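Local coordinates for protein chloride intracellular channel Clic (Drosophila melanogaster, PDB 2YV7) that may switch from a soluble, glutathione-transferase-like form to a membrane-inserted chloride channel whose activity depends on pH, at residues G38-L41 and F42-E45; K143-A146 and L147-H150; I228-Y231 and K232-S236. One frame throughout, in Å; residues are numbered along the deposited sequence.

Contact 1 (G38-L41 and F42-E45)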
ATOM      1  N   GLY A  38       3.922 -10.546  -0.531  1.00 30.71           N
ATOM      2  CA  GLY A  38       2.494 -10.851  -0.743  1.00 33.38           C
ATOM      3  C   GLY A  38       1.702  -9.552  -0.935  1.00 30.52           C
ATOM      4  O   GLY A  38       2.277  -8.471  -1.112  1.00 26.70           O
ATOM      5  N   ALA A  39       0.393  -9.665  -0.854  1.00 26.82           N
ATOM      6  CA  ALA A  39      -0.509  -8.545  -1.233  1.00 28.59           C
ATOM      7  C   ALA A  39      -1.218  -7.829  -0.087  1.00 31.84           C
ATOM      8  O   ALA A  39      -2.202  -7.085  -0.331  1.00 29.82           O
ATOM      9  CB  ALA A  39      -1.596  -9.085  -2.207  1.00 26.68           C
ATOM     10  N   CYS A  40      -0.715  -7.982   1.142  1.00 29.25           N
ATOM     11  CA  CYS A  40      -1.345  -7.362   2.342  1.00 24.35           C
ATOM     12  C   CYS A  40      -1.239  -5.843   2.191  1.00 25.89           C
ATOM     13  O   CYS A  40      -0.144  -5.329   1.945  1.00 24.86           O
ATOM     14  CB  CYS A  40      -0.619  -7.810   3.601  1.00 28.49           C
ATOM     15  SG  CYS A  40      -1.118  -6.897   5.101  1.00 30.76           S
ATOM     16  N   LEU A  41      -2.375  -5.134   2.310  1.00 22.85           N
ATOM     17  CA  LEU A  41      -2.321  -3.665   2.211  1.00 24.90           C
ATOM     18  C   LEU A  41      -1.534  -2.996   3.369  1.00 24.39           C
ATOM     19  O   LEU A  41      -0.933  -1.940   3.197  1.00 24.79           O
ATOM     20  CB  LEU A  41      -3.727  -3.072   2.180  1.00 26.66           C
ATOM     21  CG  LEU A  41      -4.519  -3.415   0.911  1.00 26.74           C
ATOM     22  CD1 LEU A  41      -5.950  -3.058   1.211  1.00 28.62           C
ATOM     23  CD2 LEU A  41      -3.915  -2.621  -0.307  1.00 23.70           C
ATOM     24  N   PHE A  42      -1.659  -3.565   4.558  1.00 26.24           N
ATOM     25  CA  PHE A  42      -0.888  -3.041   5.721  1.00 24.77           C
ATOM     26  C   PHE A  42       0.597  -3.203   5.530  1.00 26.94           C
ATOM     27  O   PHE A  42       1.344  -2.259   5.717  1.00 27.38           O
ATOM     28  CB  PHE A  42      -1.350  -3.683   7.008  1.00 28.13           C
ATOM     29  CG  PHE A  42      -2.711  -3.277   7.366  1.00 29.69           C
ATOM     30  CD1 PHE A  42      -2.943  -2.051   7.999  1.00 31.05           C
ATOM     31  CD2 PHE A  42      -3.791  -4.072   6.948  1.00 32.98           C
ATOM     32  CE1 PHE A  42      -4.230  -1.624   8.280  1.00 37.36           C
ATOM     33  CE2 PHE A  42      -5.092  -3.659   7.198  1.00 36.32           C
ATOM     34  CZ  PHE A  42      -5.325  -2.462   7.871  1.00 36.55           C
ATOM     35  N   CYS A  43       1.032  -4.384   5.092  1.00 26.46           N
ATOM     36  CA  CYS A  43       2.452  -4.557   4.765  1.00 24.23           C
ATOM     37  C   CYS A  43       2.866  -3.515   3.746  1.00 26.36           C
ATOM     38  O   CYS A  43       3.879  -2.851   3.946  1.00 25.02           O
ATOM     39  CB  CYS A  43       2.695  -5.975   4.208  1.00 25.41           C
ATOM     40  SG  CYS A  43       2.403  -7.270   5.449  1.00 35.51           S
ATOM     41  N   GLN A  44       2.093  -3.285   2.656  1.00 22.31           N
ATOM     42  CA  GLN A  44       2.600  -2.377   1.663  1.00 24.12           C
ATOM     43  C   GLN A  44       2.662  -0.926   2.197  1.00 23.85           C
ATOM     44  O   GLN A  44       3.609  -0.170   1.922  1.00 22.08           O
ATOM     45  CB  GLN A  44       1.792  -2.498   0.323  1.00 23.21           C
ATOM     46  CG  GLN A  44       2.590  -1.733  -0.755  1.00 24.07           C
ATOM     47  CD  GLN A  44       1.949  -1.593  -2.137  1.00 22.48           C
ATOM     48  OE1 GLN A  44       0.925  -2.184  -2.418  1.00 22.88           O
ATOM     49  NE2 GLN A  44       2.609  -0.801  -3.017  1.00 23.04           N
ATOM     50  N   GLU A  45       1.642  -0.552   2.959  1.00 22.63           N
ATOM     51  CA  GLU A  45       1.546   0.805   3.500  1.00 22.79           C
ATOM     52  C   GLU A  45       2.803   1.093   4.391  1.00 25.09           C
ATOM     53  O   GLU A  45       3.448   2.117   4.239  1.00 23.70           O
ATOM     54  CB  GLU A  45       0.274   0.984   4.333  1.00 22.36           C
ATOM     55  CG  GLU A  45       0.279   2.403   4.889  1.00 28.51           C
ATOM     56  CD  GLU A  45      -0.967   2.798   5.677  1.00 29.22           C
ATOM     57  OE1 GLU A  45      -1.934   2.064   5.664  1.00 26.31           O
ATOM     58  OE2 GLU A  45      -0.976   3.873   6.337  1.00 26.78           O
TER
HETATM   59  O   HOH W   1      -2.812  -0.121   4.499  1.00 25.34           O

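Contact 2 (K143-A146 and L147-H150)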
ATOM      1  N   LYS A 143     -22.601  -1.705  -7.026  1.00 26.79           N
ATOM      2  CA  LYS A 143     -21.466  -1.746  -6.093  1.00 30.28           C
ATOM      3  C   LYS A 143     -20.233  -1.062  -6.759  1.00 26.20           C
ATOM      4  O   LYS A 143     -19.441  -0.330  -6.125  1.00 28.40           O
ATOM      5  CB  LYS A 143     -21.156  -3.204  -5.686  1.00 31.05           C
ATOM      6  CG  LYS A 143     -22.182  -3.829  -4.766  1.00 35.64           C
ATOM      7  CD  LYS A 143     -22.276  -3.191  -3.399  1.00 41.64           C
ATOM      8  CE  LYS A 143     -23.532  -3.736  -2.658  1.00 42.44           C
ATOM      9  NZ  LYS A 143     -23.419  -5.204  -2.386  1.00 46.47           N
ATOM     10  N   ASN A 144     -20.112  -1.250  -8.064  1.00 23.81           N
ATOM     11  CA  ASN A 144     -19.041  -0.661  -8.861  1.00 28.56           C
ATOM     12  C   ASN A 144     -19.146   0.833  -8.754  1.00 30.85           C
ATOM     13  O   ASN A 144     -18.155   1.545  -8.534  1.00 30.57           O
ATOM     14  CB  ASN A 144     -19.135  -1.025 -10.364  1.00 26.20           C
ATOM     15  CG  ASN A 144     -18.607  -2.409 -10.665  1.00 32.69           C
ATOM     16  OD1 ASN A 144     -18.271  -3.138  -9.773  1.00 29.10           O
ATOM     17  ND2 ASN A 144     -18.542  -2.780 -11.955  1.00 31.59           N
ATOM     18  N   ASN A 145     -20.370   1.317  -8.929  1.00 32.96           N
ATOM     19  CA  ASN A 145     -20.582   2.768  -8.950  1.00 32.93           C
ATOM     20  C   ASN A 145     -20.435   3.429  -7.576  1.00 31.53           C
ATOM     21  O   ASN A 145     -20.112   4.617  -7.460  1.00 33.96           O
ATOM     22  CB  ASN A 145     -21.871   3.082  -9.715  1.00 33.18           C
ATOM     23  CG  ASN A 145     -21.661   3.028 -11.233  1.00 33.15           C
ATOM     24  OD1 ASN A 145     -21.231   4.022 -11.840  1.00 38.49           O
ATOM     25  ND2 ASN A 145     -21.879   1.859 -11.846  1.00 32.97           N
ATOM     26  N   ALA A 146     -20.662   2.662  -6.505  1.00 27.99           N
ATOM     27  CA  ALA A 146     -20.338   3.169  -5.177  1.00 25.01           C
ATOM     28  C   ALA A 146     -18.832   3.369  -5.012  1.00 25.37           C
ATOM     29  O   ALA A 146     -18.401   4.328  -4.404  1.00 25.98           O
ATOM     30  CB  ALA A 146     -20.781   2.243  -4.149  1.00 26.04           C
ATOM     31  N   LEU A 147     -18.039   2.413  -5.483  1.00 24.97           N
ATOM     32  CA  LEU A 147     -16.572   2.649  -5.447  1.00 21.97           C
ATOM     33  C   LEU A 147     -16.235   3.813  -6.337  1.00 21.41           C
ATOM     34  O   LEU A 147     -15.392   4.661  -5.996  1.00 20.95           O
ATOM     35  CB  LEU A 147     -15.829   1.410  -5.951  1.00 22.28           C
ATOM     36  CG  LEU A 147     -14.315   1.590  -6.096  1.00 23.73           C
ATOM     37  CD1 LEU A 147     -13.737   1.705  -4.673  1.00 24.72           C
ATOM     38  CD2 LEU A 147     -13.680   0.382  -6.768  1.00 27.93           C
ATOM     39  N   LEU A 148     -16.844   3.888  -7.520  1.00 23.87           N
ATOM     40  CA  LEU A 148     -16.483   4.967  -8.481  1.00 25.40           C
ATOM     41  C   LEU A 148     -16.761   6.360  -7.868  1.00 22.45           C
ATOM     42  O   LEU A 148     -16.003   7.302  -8.050  1.00 24.70           O
ATOM     43  CB  LEU A 148     -17.326   4.783  -9.778  1.00 27.12           C
ATOM     44  CG  LEU A 148     -17.030   5.796 -10.917  1.00 30.65           C
ATOM     45  CD1 LEU A 148     -15.545   5.954 -11.196  1.00 30.17           C
ATOM     46  CD2 LEU A 148     -17.701   5.497 -12.296  1.00 29.11           C
ATOM     47  N   SER A 149     -17.870   6.495  -7.151  1.00 25.80           N
ATOM     48  CA  SER A 149     -18.223   7.788  -6.546  1.00 25.29           C
ATOM     49  C   SER A 149     -17.117   8.264  -5.572  1.00 25.31           C
ATOM     50  O   SER A 149     -16.822   9.467  -5.476  1.00 24.17           O
ATOM     51  CB  SER A 149     -19.548   7.707  -5.754  1.00 30.59           C
ATOM     52  OG  SER A 149     -20.646   7.410  -6.595  1.00 39.73           O
ATOM     53  N   HIS A 150     -16.560   7.305  -4.834  1.00 23.60           N
ATOM     54  CA  HIS A 150     -15.465   7.610  -3.844  1.00 20.22           C
ATOM     55  C   HIS A 150     -14.225   8.071  -4.616  1.00 21.18           C
ATOM     56  O   HIS A 150     -13.585   9.031  -4.226  1.00 26.53           O
ATOM     57  CB  HIS A 150     -15.173   6.363  -3.075  1.00 23.37           C
ATOM     58  CG  HIS A 150     -14.455   6.603  -1.785  1.00 26.78           C
ATOM     59  ND1 HIS A 150     -14.673   5.814  -0.683  1.00 27.05           N
ATOM     60  CD2 HIS A 150     -13.569   7.557  -1.403  1.00 26.11           C
ATOM     61  CE1 HIS A 150     -13.901   6.227   0.307  1.00 26.68           C
ATOM     62  NE2 HIS A 150     -13.210   7.271  -0.103  1.00 27.34           N
TER

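Contact 3 (I228-Y231 and K232-S236)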
ATOM      1  N   ILE A 228      -4.167 -10.810  -7.356  1.00 27.43           N
ATOM      2  CA  ILE A 228      -5.256 -11.703  -7.780  1.00 23.34           C
ATOM      3  C   ILE A 228      -5.419 -12.978  -6.930  1.00 27.41           C
ATOM      4  O   ILE A 228      -6.524 -13.302  -6.491  1.00 29.60           O
ATOM      5  CB  ILE A 228      -5.014 -12.112  -9.267  1.00 26.75           C
ATOM      6  CG1 ILE A 228      -5.085 -10.842 -10.112  1.00 24.37           C
ATOM      7  CG2 ILE A 228      -5.996 -13.190  -9.727  1.00 27.75           C
ATOM      8  CD1 ILE A 228      -4.745 -11.155 -11.604  1.00 28.59           C
ATOM      9  N   ASN A 229      -4.318 -13.690  -6.701  1.00 28.87           N
ATOM     10  CA  ASN A 229      -4.357 -14.909  -5.901  1.00 30.43           C
ATOM     11  C   ASN A 229      -4.897 -14.607  -4.491  1.00 32.49           C
ATOM     12  O   ASN A 229      -5.718 -15.363  -3.950  1.00 35.21           O
ATOM     13  CB  ASN A 229      -2.964 -15.558  -5.851  1.00 32.94           C
ATOM     14  CG  ASN A 229      -2.985 -16.934  -5.179  1.00 39.39           C
ATOM     15  OD1 ASN A 229      -2.311 -17.177  -4.180  1.00 43.93           O
ATOM     16  ND2 ASN A 229      -3.799 -17.815  -5.708  1.00 42.51           N
ATOM     17  N   HIS A 230      -4.454 -13.470  -3.930  1.00 30.32           N
ATOM     18  CA  HIS A 230      -4.921 -12.986  -2.632  1.00 32.86           C
ATOM     19  C   HIS A 230      -6.432 -12.996  -2.562  1.00 36.13           C
ATOM     20  O   HIS A 230      -7.005 -13.618  -1.654  1.00 36.81           O
ATOM     21  CB  HIS A 230      -4.312 -11.601  -2.401  1.00 38.66           C
ATOM     22  CG  HIS A 230      -4.698 -10.937  -1.117  1.00 42.92           C
ATOM     23  ND1 HIS A 230      -3.919 -11.011   0.025  1.00 42.70           N
ATOM     24  CD2 HIS A 230      -5.722 -10.100  -0.823  1.00 43.39           C
ATOM     25  CE1 HIS A 230      -4.470 -10.274   0.977  1.00 43.59           C
ATOM     26  NE2 HIS A 230      -5.563  -9.706   0.486  1.00 44.86           N
ATOM     27  N   TYR A 231      -7.112 -12.357  -3.529  1.00 29.66           N
ATOM     28  CA  TYR A 231      -8.570 -12.431  -3.596  1.00 29.19           C
ATOM     29  C   TYR A 231      -9.165 -13.780  -3.984  1.00 31.29           C
ATOM     30  O   TYR A 231     -10.269 -14.091  -3.582  1.00 35.30           O
ATOM     31  CB  TYR A 231      -9.146 -11.282  -4.457  1.00 30.15           C
ATOM     32  CG  TYR A 231      -8.774  -9.974  -3.834  1.00 27.21           C
ATOM     33  CD1 TYR A 231      -9.471  -9.471  -2.723  1.00 28.20           C
ATOM     34  CD2 TYR A 231      -7.689  -9.260  -4.315  1.00 25.69           C
ATOM     35  CE1 TYR A 231      -9.060  -8.264  -2.073  1.00 28.53           C
ATOM     36  CE2 TYR A 231      -7.287  -8.071  -3.706  1.00 28.95           C
ATOM     37  CZ  TYR A 231      -7.981  -7.572  -2.621  1.00 27.32           C
ATOM     38  OH  TYR A 231      -7.564  -6.428  -2.049  1.00 27.80           O
ATOM     39  N   LYS A 232      -8.468 -14.577  -4.779  1.00 33.33           N
ATOM     40  CA  LYS A 232      -8.982 -15.883  -5.145  1.00 31.76           C
ATOM     41  C   LYS A 232      -9.115 -16.737  -3.881  1.00 39.14           C
ATOM     42  O   LYS A 232     -10.140 -17.353  -3.642  1.00 37.40           O
ATOM     43  CB  LYS A 232      -8.035 -16.589  -6.107  1.00 41.07           C
ATOM     44  CG  LYS A 232      -8.211 -16.218  -7.539  1.00 41.94           C
ATOM     45  CD  LYS A 232      -7.472 -17.211  -8.427  1.00 41.98           C
ATOM     46  CE  LYS A 232      -7.471 -16.740  -9.852  1.00 44.35           C
ATOM     47  NZ  LYS A 232      -8.702 -17.173 -10.601  1.00 48.28           N
ATOM     48  N   LEU A 233      -8.081 -16.738  -3.044  1.00 35.89           N
ATOM     49  CA  LEU A 233      -8.116 -17.513  -1.811  0.50 39.27           C
ATOM     50  C   LEU A 233      -9.226 -17.013  -0.905  1.00 45.93           C
ATOM     51  O   LEU A 233      -9.919 -17.805  -0.266  1.00 47.92           O
ATOM     52  CB  LEU A 233      -6.800 -17.416  -1.071  0.50 31.38           C
ATOM     53  CG  LEU A 233      -5.491 -17.592  -1.828  0.50 31.04           C
ATOM     54  CD1 LEU A 233      -4.378 -17.634  -0.812  0.50 28.44           C
ATOM     55  CD2 LEU A 233      -5.510 -18.864  -2.629  0.50 30.71           C
ATOM     56  N   GLN A 234      -9.407 -15.695  -0.866  1.00 47.62           N
ATOM     57  CA  GLN A 234     -10.511 -15.099  -0.116  1.00 51.90           C
ATOM     58  C   GLN A 234     -11.864 -15.637  -0.562  1.00 55.80           C
ATOM     59  O   GLN A 234     -12.759 -15.787   0.258  1.00 56.62           O
ATOM     60  CB  GLN A 234     -10.506 -13.582  -0.247  1.00 54.21           C
ATOM     61  CG  GLN A 234      -9.444 -12.909   0.575  1.00 57.60           C
ATOM     62  CD  GLN A 234      -9.699 -11.424   0.747  1.00 58.87           C
ATOM     63  OE1 GLN A 234      -8.792 -10.666   1.127  1.00 57.73           O
ATOM     64  NE2 GLN A 234     -10.947 -10.991   0.463  1.00 58.41           N
ATOM     65  N   GLN A 235     -11.996 -15.939  -1.854  1.00 58.99           N
ATOM     66  CA  GLN A 235     -13.253 -16.412  -2.437  1.00 61.53           C
ATOM     67  C   GLN A 235     -13.226 -17.930  -2.710  1.00 64.01           C
ATOM     68  O   GLN A 235     -14.188 -18.502  -3.263  1.00 57.96           O
ATOM     69  CB  GLN A 235     -13.577 -15.613  -3.709  1.00 65.18           C
ATOM     70  CG  GLN A 235     -13.758 -14.085  -3.473  1.00 68.08           C
ATOM     71  CD  GLN A 235     -13.557 -13.228  -4.737  1.00 68.78           C
ATOM     72  OE1 GLN A 235     -13.459 -12.002  -4.661  1.00 69.10           O
ATOM     73  NE2 GLN A 235     -13.496 -13.875  -5.896  1.00 68.71           N
ATOM     74  N   SER A 236     -12.120 -18.565  -2.301  1.00 64.49           N
ATOM     75  CA  SER A 236     -11.912 -20.018  -2.368  1.00 67.47           C
ATOM     76  C   SER A 236     -12.094 -20.606  -3.767  1.00 70.07           C
ATOM     77  O   SER A 236     -12.701 -21.663  -3.949  1.00 68.65           O
ATOM     78  CB  SER A 236     -12.772 -20.746  -1.329  1.00 69.68           C
ATOM     79  OG  SER A 236     -12.575 -20.188  -0.033  1.00 74.50           O
TER

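Contact 1 (G38-L41 and F42-E45)
Cys40 and Cys43 face each other across the first turn of a helix, and the sulfur of Cys40 does most of the work. Cys40 SG accepts from Cys43 N at 3.3 Å, a nearly straight bond with 171° at the hydrogen, which identifies Cys40 as the N-cap; a chi1 of 170°, with the sulfur anti to the backbone nitrogen, carries it forward to that N-H. The same sulfur lies 3.6 Å from Cys43 SG, too far for a disulfide, and 3.7 Å from Phe42 CB, so that it sits at the edge of the Phe42 ring, near its plane. Behind this close cluster, Gln44 N donates to Cys40 O at 3.1 Å and Glu45 N to Leu41 O at 2.9 Å, the regular bonds of the opening turn. The other side is looser and bridged by water: one water donates to Glu45 OE1 (2.6 Å) and weakly to Leu41 O, while lying above a face of the Phe42 ring, offset toward its rim. The Cys-Leu-Phe-Cys sequence at a helix start is consistent with the redox motif of thioredoxin-like N-terminal domains. The turn begins helix 41-55, whose Leu41 and Gln44 pack on Pro180 of helix 173-193. Cys43 meets Ile27 of strand 22-28 and, with Phe42, also Pro85, a calcium ligand; Gln44 NE2 hydrogen-bonds to Ser220 OG at the end of helix 215-220.

Contact 2 (K143-A146 and L147-H150)
Leu148 lays its CD2 methyl alongside the amide of Asn145, 3.9 Å from OD1, the two side chains running next to each other and pointing the same way. The pairing is a light one, oxygen against methyl, and the other end of the amide is occupied elsewhere, since Asn145 ND2 bonds to Glu141 O one turn earlier. More weight falls on the backbone oxygen of Asn145, which is gripped twice by one residue. Ser149 N donates to it at 2.9 Å, and Ser149 OG donates at 3.0 Å from the opposite face of the carbonyl plane. The hydroxyl gets there because it stands beside its own backbone nitrogen (chi1 -64°), folding back along the helix toward the residue four positions earlier. This is the familiar way in which a serine within a helix satisfies its hydroxyl on the carbonyl of the preceding turn, here in helix 141-161 of the all-helical half of the GST fold. The neighbouring i to i-4 backbone bonds continue the helix: Leu147 N meets Lys143 O at 3.1 Å, and Leu148 N meets Asn144 O at 2.9 Å. Side-chain packing also divides the helix by direction. Leu147 and Asn144 face inward onto Met135 of helix 128-136 and onto Phe195, with Leu147 CB 3.5 Å from Asn144 O. Leu148 turns instead to Pro198 and Leu201, while His150, further along the inner side, spends NE2 on Leu124 O.

Contact 3 (I228-Y231 and K232-S236)
Side-chain packing first: Leu233 folds back over Asn229, with Leu233 CG only 3.1 Å from Asn229 O and Leu233 CD2 4.1 Å from Asn229 CG, the two side chains meeting at a slant. A chi1 of -46° swings the leucine CG back along the helix, close to the backbone nitrogen. With Asn229 cut back to an alanine, the CD2 methyl of Leu233 would probably lose the amide it rests against, and a gap is likely to open toward Ile32, which the asparagine also touches. Ile228 and Lys232 run side by side, CG2 to CE 3.8 Å, before the lysine chain bends so that NZ bonds to Tyr191 OH on helix 173-193. Backbone bonds hold helix 224-235 together: Lys232 N to Ile228 O and Leu233 N to Asn229 O are both 2.9 Å, but Gln235 N to Tyr231 O is weak. The last turn closes in a Schellman motif, with Ser236 at positive phi (55°), although Ser236 is poorly ordered. Gln235 N and Ser236 N also make weak bonds to Lys232 O and Leu233 O. Contacts between flat groups come next. CD2 of His230 sits over the centre of the Tyr231 ring, 3.7 Å above it, and Gln234 lies alongside that ring with the amide turned 61° from it. Tyr231 packs between helices 128-136 and 173-193, and its hydroxyl bonds to Tyr129 OH.

How the contacts relate
From the N terminus, the chain passes through contact 1 at the start of helix 41-55, then contact 2 near the start of helix 141-161, then contact 3 at the end of helix 224-235. Each joins residues of one unbroken segment, so none closes a long loop, and the three follow in series without nesting or crossing. Contact 1 belongs to the thioredoxin-like half, the other two to the helical half. Contacts 1 and 3 meet directly, Ala39 CB lying 3.7 Å from His230 CB, which joins the two halves. Contact 2 stands apart, its centre about 23 Å from that of contact 1; helix 128-136 packs against both it and contact 3.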